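Local coordinates for protein BRIC1 (Synthetic construct, PDB 6FF6) that is a computationally designed repeat protein whose helices form a novel corrugated architecture, at residues A[27-41]-A[106-120]. Numbering follows the deposited sequence.
Sequences FDEADELLADMEQHL and LELKDLMQRMLDYYK
Asp31 and Lys120 form a salt bridge between two antiparallel helices of an Hpt-like four-helix bundle. Lys120 NZ meets both carboxylate oxygens on their syn sides, 2.9 Å from Asp31 OD1 and 3.0 Å from Asp31 OD2. The same NZ lies 2.8 Å from Asp117 OD1, and this shared cation probably offsets the repulsion between the two aspartates. Gln113 NE2 bonds Asp117 OD2 and, weakly but almost straight, Asp31 OD1 (174°). At the other end, Lys109 NZ forms a salt bridge with Glu38, 2.8 Å from OE1, which offers its anti lone pair. Bends at chi2 (-99°), chi3 and chi4 carry the lysine chain across helix 27-41, and NZ also makes a weak bond to Leu34 O. Beneath these charges the packing is knobs-into-holes. Leu34 sits among Lys109, Met112, Gln113 and Leu116. Lys109 in turn fills the hole of Leu34, Met37, Glu38 and Leu41, with Met37 CE against its CB and CG. Leu116 enters between Phe27, Ala30, Asp31 and Leu34. Helix 74-92 packs on Met37 and Met112. Lys120 CA makes a CH-pi contact over one face of Phe27, while Leu116 CD1 touches the ring edge, 3.7 Å from Phe27 CD1.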
loop_
_atom_site.group_PDB
_atom_site.type_symbol
_atom_site.label_atom_id
_atom_site.label_comp_id
_atom_site.label_asym_id
_atom_site.label_seq_id
_atom_site.Cartn_x
_atom_site.Cartn_y
_atom_site.Cartn_z
ATOM N N PHE A 27 -4.198 1.557 -15.730
ATOM C CA PHE A 27 -3.109 2.512 -15.976
ATOM C C PHE A 27 -3.010 2.967 -17.414
ATOM O O PHE A 27 -2.774 4.143 -17.654
ATOM C CB PHE A 27 -1.747 1.974 -15.501
ATOM C CG PHE A 27 -1.661 1.726 -14.018
ATOM C CD1 PHE A 27 -2.011 2.724 -13.106
ATOM C CD2 PHE A 27 -1.228 0.501 -13.527
ATOM C CE1 PHE A 27 -1.989 2.479 -11.730
ATOM C CE2 PHE A 27 -1.197 0.255 -12.146
ATOM C CZ PHE A 27 -1.564 1.249 -11.254
ATOM N N ASP A 28 -3.210 2.053 -18.378
ATOM C CA ASP A 28 -3.161 2.388 -19.797
ATOM C C ASP A 28 -4.354 3.239 -20.171
ATOM O O ASP A 28 -4.173 4.271 -20.810
ATOM C CB ASP A 28 -3.059 1.126 -20.657
ATOM C CG ASP A 28 -1.760 0.337 -20.484
ATOM O OD1 ASP A 28 -0.797 0.890 -19.897
ATOM O OD2 ASP A 28 -1.709 -0.832 -20.936
ATOM N N GLU A 29 -5.559 2.861 -19.710
ATOM C CA GLU A 29 -6.792 3.612 -19.960
ATOM C C GLU A 29 -6.729 5.008 -19.353
ATOM O O GLU A 29 -7.046 5.995 -20.035
ATOM C CB GLU A 29 -7.987 2.886 -19.348
ATOM C CG GLU A 29 -8.787 2.034 -20.311
ATOM C CD GLU A 29 -9.821 1.173 -19.613
ATOM O OE1 GLU A 29 -10.415 1.640 -18.612
ATOM O OE2 GLU A 29 -10.035 0.023 -20.062
ATOM N N ALA A 30 -6.329 5.091 -18.063
ATOM C CA ALA A 30 -6.239 6.348 -17.332
ATOM C C ALA A 30 -5.280 7.329 -17.975
ATOM O O ALA A 30 -5.588 8.516 -18.042
ATOM C CB ALA A 30 -5.862 6.100 -15.898
ATOM N N ASP A 31 -4.144 6.839 -18.486
ATOM C CA ASP A 31 -3.150 7.664 -19.179
ATOM C C ASP A 31 -3.764 8.301 -20.403
ATOM O O ASP A 31 -3.559 9.495 -20.636
ATOM C CB ASP A 31 -1.949 6.809 -19.607
ATOM C CG ASP A 31 -0.917 6.552 -18.530
ATOM O OD1 ASP A 31 -0.875 7.335 -17.529
ATOM O OD2 ASP A 31 -0.126 5.590 -18.690
ATOM N N GLU A 32 -4.518 7.491 -21.174
ATOM C CA GLU A 32 -5.232 7.890 -22.387
ATOM C C GLU A 32 -6.261 8.937 -22.030
ATOM O O GLU A 32 -6.324 9.967 -22.699
ATOM C CB GLU A 32 -5.928 6.688 -23.052
ATOM C CG GLU A 32 -5.006 5.697 -23.750
ATOM C CD GLU A 32 -5.660 4.422 -24.274
ATOM O OE1 GLU A 32 -6.864 4.204 -23.999
ATOM O OE2 GLU A 32 -4.963 3.633 -24.955
ATOM N N LEU A 33 -7.043 8.695 -20.953
ATOM C CA LEU A 33 -8.072 9.630 -20.493
ATOM C C LEU A 33 -7.488 10.940 -20.101
ATOM O O LEU A 33 -8.083 11.966 -20.403
ATOM C CB LEU A 33 -8.892 9.078 -19.327
ATOM C CG LEU A 33 -9.844 7.947 -19.667
ATOM C CD1 LEU A 33 -10.333 7.229 -18.403
ATOM C CD2 LEU A 33 -10.989 8.435 -20.535
ATOM N N LEU A 34 -6.331 10.928 -19.442
ATOM C CA LEU A 34 -5.700 12.162 -19.002
ATOM C C LEU A 34 -5.167 12.983 -20.166
ATOM O O LEU A 34 -5.247 14.211 -20.139
ATOM C CB LEU A 34 -4.635 11.876 -17.938
ATOM C CG LEU A 34 -5.161 11.431 -16.571
ATOM C CD1 LEU A 34 -4.029 10.840 -15.723
ATOM C CD2 LEU A 34 -5.920 12.564 -15.867
ATOM N N ALA A 35 -4.722 12.300 -21.220
ATOM C CA ALA A 35 -4.261 12.922 -22.468
ATOM C C ALA A 35 -5.456 13.591 -23.176
ATOM O O ALA A 35 -5.335 14.704 -23.694
ATOM C CB ALA A 35 -3.635 11.878 -23.354
ATOM N N ASP A 36 -6.631 12.942 -23.118
ATOM C CA ASP A 36 -7.875 13.470 -23.649
ATOM C C ASP A 36 -8.317 14.677 -22.858
ATOM O O ASP A 36 -8.604 15.713 -23.455
ATOM C CB ASP A 36 -8.961 12.391 -23.627
ATOM C CG ASP A 36 -8.806 11.322 -24.709
ATOM O OD1 ASP A 36 -7.930 11.496 -25.618
ATOM O OD2 ASP A 36 -9.554 10.312 -24.657
ATOM N N MET A 37 -8.318 14.558 -21.511
ATOM C CA MET A 37 -8.652 15.620 -20.565
ATOM C C MET A 37 -7.824 16.848 -20.824
ATOM O O MET A 37 -8.374 17.952 -20.846
ATOM C CB MET A 37 -8.360 15.163 -19.142
ATOM C CG MET A 37 -9.501 14.486 -18.480
ATOM S SD MET A 37 -9.296 14.488 -16.691
ATOM C CE MET A 37 -8.847 16.173 -16.438
ATOM N N GLU A 38 -6.497 16.654 -21.002
ATOM C CA GLU A 38 -5.535 17.721 -21.279
ATOM C C GLU A 38 -5.935 18.536 -22.543
ATOM O O GLU A 38 -5.943 19.772 -22.520
ATOM C CB GLU A 38 -4.138 17.098 -21.455
ATOM C CG GLU A 38 -3.069 18.063 -21.944
ATOM C CD GLU A 38 -2.267 18.800 -20.894
ATOM O OE1 GLU A 38 -1.934 18.198 -19.848
ATOM O OE2 GLU A 38 -1.945 19.984 -21.139
ATOM N N GLN A 39 -6.263 17.830 -23.632
ATOM C CA GLN A 39 -6.644 18.478 -24.862
ATOM C C GLN A 39 -7.962 19.238 -24.715
ATOM O O GLN A 39 -8.059 20.372 -25.192
ATOM C CB GLN A 39 -6.685 17.474 -26.016
ATOM C CG GLN A 39 -6.864 18.135 -27.396
ATOM C CD GLN A 39 -5.681 18.975 -27.865
ATOM O OE1 GLN A 39 -4.559 18.477 -28.013
ATOM N NE2 GLN A 39 -5.907 20.260 -28.137
ATOM N N HIS A 40 -8.965 18.631 -24.048
ATOM C CA HIS A 40 -10.263 19.275 -23.822
ATOM C C HIS A 40 -10.107 20.505 -22.929
ATOM O O HIS A 40 -10.743 21.500 -23.183
ATOM C CB HIS A 40 -11.289 18.312 -23.200
ATOM C CG HIS A 40 -11.648 17.144 -24.053
ATOM N ND1 HIS A 40 -12.034 17.297 -25.395
ATOM C CD2 HIS A 40 -11.684 15.830 -23.738
ATOM C CE1 HIS A 40 -12.286 16.077 -25.838
ATOM N NE2 HIS A 40 -12.085 15.159 -24.880
ATOM N N LEU A 41 -9.267 20.443 -21.908
ATOM C CA LEU A 41 -9.036 21.585 -21.034
ATOM C C LEU A 41 -8.420 22.740 -21.810
ATOM O O LEU A 41 -8.792 23.894 -21.611
ATOM C CB LEU A 41 -8.126 21.202 -19.866
ATOM C CG LEU A 41 -8.792 20.478 -18.715
ATOM C CD1 LEU A 41 -7.755 19.813 -17.817
ATOM C CD2 LEU A 41 -9.727 21.401 -17.942
ATOM N N LEU A 106 -5.903 22.508 -14.893
ATOM C CA LEU A 106 -4.731 21.833 -15.461
ATOM C C LEU A 106 -3.867 21.247 -14.370
ATOM O O LEU A 106 -3.406 20.123 -14.489
ATOM C CB LEU A 106 -3.931 22.749 -16.411
ATOM C CG LEU A 106 -4.634 23.072 -17.716
ATOM C CD1 LEU A 106 -4.156 24.372 -18.273
ATOM C CD2 LEU A 106 -4.520 21.917 -18.707
ATOM N N GLU A 107 -3.724 21.966 -13.269
ATOM C CA GLU A 107 -2.959 21.516 -12.116
ATOM C C GLU A 107 -3.613 20.319 -11.438
ATOM O O GLU A 107 -2.907 19.422 -10.986
ATOM C CB GLU A 107 -2.746 22.673 -11.148
ATOM C CG GLU A 107 -1.781 23.710 -11.706
ATOM C CD GLU A 107 -1.136 24.634 -10.689
ATOM O OE1 GLU A 107 -1.858 25.461 -10.081
ATOM O OE2 GLU A 107 0.102 24.541 -10.516
ATOM N N LEU A 108 -4.944 20.272 -11.407
ATOM C CA LEU A 108 -5.702 19.150 -10.836
ATOM C C LEU A 108 -5.526 17.916 -11.714
ATOM O O LEU A 108 -5.371 16.813 -11.190
ATOM C CB LEU A 108 -7.199 19.516 -10.716
ATOM C CG LEU A 108 -7.556 20.569 -9.636
ATOM C CD1 LEU A 108 -9.013 20.874 -9.639
ATOM C CD2 LEU A 108 -7.207 20.065 -8.252
ATOM N N LYS A 109 -5.538 18.120 -13.059
ATOM C CA LYS A 109 -5.282 17.096 -14.068
ATOM C C LYS A 109 -3.843 16.579 -13.848
ATOM O O LYS A 109 -3.619 15.375 -13.864
ATOM C CB LYS A 109 -5.444 17.663 -15.510
ATOM C CG LYS A 109 -5.130 16.658 -16.606
ATOM C CD LYS A 109 -3.679 16.818 -17.203
ATOM C CE LYS A 109 -3.076 15.504 -17.648
ATOM N NZ LYS A 109 -2.319 15.590 -18.925
ATOM N N ASP A 110 -2.872 17.482 -13.629
ATOM C CA ASP A 110 -1.482 17.071 -13.400
ATOM C C ASP A 110 -1.342 16.311 -12.110
ATOM O O ASP A 110 -0.565 15.347 -12.067
ATOM C CB ASP A 110 -0.554 18.274 -13.379
ATOM C CG ASP A 110 -0.380 18.933 -14.724
ATOM O OD1 ASP A 110 -0.555 18.228 -15.773
ATOM O OD2 ASP A 110 -0.052 20.146 -14.747
ATOM N N LEU A 111 -2.107 16.726 -11.071
ATOM C CA LEU A 111 -2.138 16.037 -9.789
ATOM C C LEU A 111 -2.646 14.615 -9.982
ATOM O O LEU A 111 -1.962 13.675 -9.571
ATOM C CB LEU A 111 -2.983 16.779 -8.756
ATOM C CG LEU A 111 -2.948 16.153 -7.366
ATOM C CD1 LEU A 111 -1.473 15.971 -6.846
ATOM C CD2 LEU A 111 -3.900 16.892 -6.427
ATOM N N MET A 112 -3.789 14.456 -10.682
ATOM C CA MET A 112 -4.334 13.149 -11.073
ATOM C C MET A 112 -3.254 12.291 -11.805
ATOM O O MET A 112 -3.116 11.105 -11.533
ATOM C CB MET A 112 -5.543 13.337 -11.979
ATOM C CG MET A 112 -6.753 13.762 -11.242
ATOM S SD MET A 112 -8.109 14.184 -12.357
ATOM C CE MET A 112 -8.551 12.596 -12.958
ATOM N N GLN A 113 -2.481 12.909 -12.713
ATOM C CA GLN A 113 -1.405 12.230 -13.423
ATOM C C GLN A 113 -0.318 11.799 -12.441
ATOM O O GLN A 113 0.109 10.651 -12.494
ATOM C CB GLN A 113 -0.826 13.124 -14.527
ATOM C CG GLN A 113 0.268 12.438 -15.343
ATOM C CD GLN A 113 -0.276 11.310 -16.194
ATOM O OE1 GLN A 113 -1.057 11.536 -17.125
ATOM N NE2 GLN A 113 0.123 10.072 -15.895
ATOM N N ARG A 114 0.110 12.701 -11.541
ATOM C CA ARG A 114 1.164 12.419 -10.541
ATOM C C ARG A 114 0.775 11.310 -9.570
ATOM O O ARG A 114 1.610 10.452 -9.262
ATOM C CB ARG A 114 1.615 13.694 -9.796
ATOM C CG ARG A 114 2.556 14.555 -10.682
ATOM C CD ARG A 114 3.189 15.762 -10.008
ATOM N NE ARG A 114 2.206 16.548 -9.262
ATOM C CZ ARG A 114 1.719 17.727 -9.631
ATOM N NH1 ARG A 114 2.145 18.309 -10.747
ATOM N NH2 ARG A 114 0.821 18.349 -8.874
ATOM N N MET A 115 -0.498 11.313 -9.134
ATOM C CA MET A 115 -1.094 10.311 -8.248
ATOM C C MET A 115 -1.190 8.968 -8.947
ATOM O O MET A 115 -0.823 7.942 -8.381
ATOM C CB MET A 115 -2.456 10.787 -7.701
ATOM C CG MET A 115 -2.330 11.950 -6.698
ATOM S SD MET A 115 -1.137 11.648 -5.339
ATOM C CE MET A 115 0.329 12.572 -5.922
ATOM N N LEU A 116 -1.583 8.983 -10.204
ATOM C CA LEU A 116 -1.663 7.780 -11.012
ATOM C C LEU A 116 -0.291 7.173 -11.114
ATOM O O LEU A 116 -0.151 5.982 -10.867
ATOM C CB LEU A 116 -2.195 8.105 -12.405
ATOM C CG LEU A 116 -2.456 6.919 -13.318
ATOM C CD1 LEU A 116 -3.619 6.052 -12.808
ATOM C CD2 LEU A 116 -2.635 7.372 -14.769
ATOM N N ASP A 117 0.735 7.994 -11.394
ATOM C CA ASP A 117 2.118 7.544 -11.513
ATOM C C ASP A 117 2.705 7.050 -10.197
ATOM O O ASP A 117 3.600 6.194 -10.222
ATOM C CB ASP A 117 2.977 8.627 -12.171
ATOM C CG ASP A 117 2.662 8.798 -13.668
ATOM O OD1 ASP A 117 2.191 7.826 -14.299
ATOM O OD2 ASP A 117 2.885 9.903 -14.203
ATOM N N TYR A 118 2.189 7.574 -9.038
ATOM C CA TYR A 118 2.600 7.133 -7.723
ATOM C C TYR A 118 2.239 5.658 -7.600
ATOM O O TYR A 118 3.113 4.827 -7.373
ATOM C CB TYR A 118 1.909 7.975 -6.620
ATOM C CG TYR A 118 2.027 7.377 -5.230
ATOM C CD1 TYR A 118 3.253 7.342 -4.565
ATOM C CD2 TYR A 118 0.933 6.774 -4.613
ATOM C CE1 TYR A 118 3.382 6.743 -3.312
ATOM C CE2 TYR A 118 1.050 6.175 -3.353
ATOM C CZ TYR A 118 2.283 6.145 -2.717
ATOM O OH TYR A 118 2.429 5.529 -1.495
ATOM N N TYR A 119 0.960 5.344 -7.824
ATOM C CA TYR A 119 0.401 4.003 -7.761
ATOM C C TYR A 119 0.908 3.103 -8.834
ATOM O O TYR A 119 1.014 1.907 -8.605
ATOM C CB TYR A 119 -1.126 4.041 -7.747
ATOM C CG TYR A 119 -1.682 4.662 -6.481
ATOM C CD1 TYR A 119 -1.644 3.978 -5.271
ATOM C CD2 TYR A 119 -2.203 5.951 -6.485
ATOM C CE1 TYR A 119 -2.137 4.551 -4.098
ATOM C CE2 TYR A 119 -2.682 6.545 -5.314
ATOM C CZ TYR A 119 -2.662 5.834 -4.124
ATOM O OH TYR A 119 -3.171 6.381 -2.973
ATOM N N LYS A 120 1.232 3.652 -10.000
ATOM C CA LYS A 120 1.792 2.898 -11.134
ATOM C C LYS A 120 3.198 2.477 -10.732
ATOM O O LYS A 120 3.564 1.317 -10.924
ATOM C CB LYS A 120 1.848 3.808 -12.364
ATOM C CG LYS A 120 2.284 3.184 -13.659
ATOM C CD LYS A 120 2.446 4.267 -14.734
ATOM C CE LYS A 120 1.136 4.927 -15.099
ATOM N NZ LYS A 120 1.328 5.952 -16.144
#